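PDB 3ZBQ: Phikz039 from Pseudomonas phage phikz, which is a phage tubulin-like protein of the PhuZ type, modelled with GDP bound at its nucleotide pocket. Local coordinates for residues Glu171-Pro174 with Gln175-Asn179. Residues are numbered along the deposited sequence; the frame is centred on the assembly and turned at random.
Sequences EGIP and QSMVN. With GDP (guanosine-5'-diphosphate), chain B.
The carbonyl of P174 is met by the amide of M177 three residues on (P174 O to M177 N, 3.0 Å), where the loop leaving strand 163-168 leads into helix 175-192. Proline suits this place: its ring restricts phi to a value that fits the extended backbone here, and its carbonyl takes the N-H of M177. G172, at a phi of 103°, takes a backbone shape in which a CB would press on the preceding carbonyl. The side chain of M177 folds back alongside P174, with SD 3.9 Å from the ring's CD, and its chain bends at the sulfur (chi3 58°), which brings CE to I173 CG2 at 3.8 Å; there the two side chains cross at about a right angle. The flexible thioether can follow the branched isoleucine and the rigid ring together, forming a small apolar patch on the outer side of the turn.

Three other residues of the helix's first turns meet the guanine. N179, its CG anti to the carbonyl carbon (chi1 -64°), offers OD1 to the base: GDP N1 donates to N179 OD1 at 2.6 Å, and GDP N2 adds a weak bond to the same oxygen. The carboxamide oxygen thus accepts from two neighbouring N-H groups, N1 more directly than N2. Helix 13-23 lies against N179 through I19 and L22, placing the asparagine between that helix and the base. V178 CG1 lies 3.6 Å from GDP N2. The extended chain of Q175 carries its amide nearly flat over the face of the base, with OE1 3.5 Å from GDP N3. The arrangement is consistent with the central helix of the tubulin/FtsZ fold, which follows the last parallel strand of the nucleotide-binding domain and contributes to the guanine pocket.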
loop_
_atom_site.group_PDB
_atom_site.type_symbol
_atom_site.label_atom_id
_atom_site.label_comp_id
_atom_site.label_asym_id
_atom_site.label_seq_id
_atom_site.Cartn_x
_atom_site.Cartn_y
_atom_site.Cartn_z
ATOM N N GLU A 171 10.626 13.512 4.717
ATOM C CA GLU A 171 10.628 14.940 4.469
ATOM C C GLU A 171 12.003 15.381 3.971
ATOM O O GLU A 171 13.014 15.161 4.647
ATOM C CB GLU A 171 10.267 15.654 5.769
ATOM C CG GLU A 171 10.060 17.133 5.670
ATOM C CD GLU A 171 9.760 17.740 7.031
ATOM O OE1 GLU A 171 10.419 17.348 8.026
ATOM O OE2 GLU A 171 8.873 18.620 7.105
ATOM N N GLY A 172 12.045 15.960 2.770
ATOM C CA GLY A 172 13.299 16.420 2.192
ATOM C C GLY A 172 13.888 15.531 1.110
ATOM O O GLY A 172 14.687 15.992 0.288
ATOM N N ILE A 173 13.508 14.252 1.102
ATOM C CA ILE A 173 14.053 13.310 0.128
ATOM C C ILE A 173 13.194 13.318 -1.134
ATOM O O ILE A 173 11.965 13.249 -1.047
ATOM C CB ILE A 173 14.095 11.872 0.695
ATOM C CG1 ILE A 173 14.969 11.810 1.951
ATOM C CG2 ILE A 173 14.599 10.894 -0.357
ATOM C CD1 ILE A 173 16.419 12.218 1.711
ATOM N N PRO A 174 13.834 13.432 -2.308
ATOM C CA PRO A 174 13.110 13.437 -3.587
ATOM C C PRO A 174 12.212 12.211 -3.723
ATOM O O PRO A 174 12.688 11.091 -3.514
ATOM C CB PRO A 174 14.233 13.380 -4.623
ATOM C CG PRO A 174 15.412 14.011 -3.942
ATOM C CD PRO A 174 15.276 13.708 -2.472
ATOM N N GLN A 175 10.943 12.410 -4.069
ATOM C CA GLN A 175 10.031 11.281 -4.209
ATOM C C GLN A 175 10.493 10.323 -5.303
ATOM O O GLN A 175 10.175 9.131 -5.266
ATOM C CB GLN A 175 8.602 11.761 -4.457
ATOM C CG GLN A 175 7.982 12.437 -3.240
ATOM C CD GLN A 175 6.599 12.977 -3.515
ATOM O OE1 GLN A 175 6.012 12.709 -4.566
ATOM N NE2 GLN A 175 6.071 13.753 -2.573
ATOM N N SER A 176 11.267 10.840 -6.256
ATOM C CA SER A 176 11.831 10.020 -7.329
ATOM C C SER A 176 12.650 8.837 -6.792
ATOM O O SER A 176 12.685 7.757 -7.408
ATOM C CB SER A 176 12.681 10.881 -8.276
ATOM O OG SER A 176 13.803 11.434 -7.610
ATOM N N MET A 177 13.290 9.020 -5.636
ATOM C CA MET A 177 14.069 7.935 -5.026
ATOM C C MET A 177 13.179 6.873 -4.393
ATOM O O MET A 177 13.491 5.675 -4.441
ATOM C CB MET A 177 15.040 8.479 -3.975
ATOM C CG MET A 177 16.187 9.296 -4.551
ATOM S SD MET A 177 16.998 10.322 -3.302
ATOM C CE MET A 177 17.519 9.112 -2.098
ATOM N N VAL A 178 12.092 7.315 -3.768
ATOM C CA VAL A 178 11.084 6.406 -3.247
ATOM C C VAL A 178 10.425 5.639 -4.394
ATOM O O VAL A 178 10.219 4.434 -4.298
ATOM C CB VAL A 178 10.030 7.159 -2.401
ATOM C CG1 VAL A 178 8.913 6.213 -1.950
ATOM C CG2 VAL A 178 10.699 7.796 -1.198
ATOM N N ASN A 179 10.130 6.324 -5.494
ATOM C CA ASN A 179 9.513 5.660 -6.640
ATOM C C ASN A 179 10.397 4.564 -7.202
ATOM O O ASN A 179 9.924 3.481 -7.551
ATOM C CB ASN A 179 9.177 6.669 -7.737
ATOM C CG ASN A 179 8.149 7.666 -7.296
ATOM O OD1 ASN A 179 7.513 7.484 -6.264
ATOM N ND2 ASN A 179 7.972 8.730 -8.073
HETATM P PB GDP B . -4.820 10.304 -3.593
HETATM O O1B GDP B . -5.025 10.503 -5.073
HETATM O O2B GDP B . -4.636 8.833 -3.277
HETATM O O3B GDP B . -5.960 10.876 -2.786
HETATM O O3A GDP B . -3.498 11.065 -3.084
HETATM P PA GDP B . -2.065 11.069 -3.814
HETATM O O1A GDP B . -2.028 11.675 -5.197
HETATM O O2A GDP B . -1.481 9.671 -3.813
HETATM O "O5'" GDP B . -1.215 12.000 -2.838
HETATM C "C5'" GDP B . -1.117 11.721 -1.446
HETATM C "C4'" GDP B . 0.349 11.798 -1.026
HETATM O "O4'" GDP B . 1.068 10.715 -1.617
HETATM C "C3'" GDP B . 1.065 13.046 -1.504
HETATM O "O3'" GDP B . 0.896 14.110 -0.554
HETATM C "C2'" GDP B . 2.501 12.589 -1.602
HETATM O "O2'" GDP B . 3.101 12.628 -0.307
HETATM C "C1'" GDP B . 2.400 11.118 -1.936
HETATM N N9 GDP B . 2.590 10.854 -3.378
HETATM C C8 GDP B . 1.752 11.132 -4.395
HETATM N N7 GDP B . 2.270 10.716 -5.576
HETATM C C5 GDP B . 3.462 10.140 -5.319
HETATM C C6 GDP B . 4.541 9.491 -6.099
HETATM O O6 GDP B . 4.451 9.355 -7.346
HETATM N N1 GDP B . 5.605 9.033 -5.415
HETATM C C2 GDP B . 5.725 9.157 -4.076
HETATM N N2 GDP B . 6.832 8.688 -3.447
HETATM N N3 GDP B . 4.781 9.737 -3.306
HETATM C C4 GDP B . 3.658 10.236 -3.867
#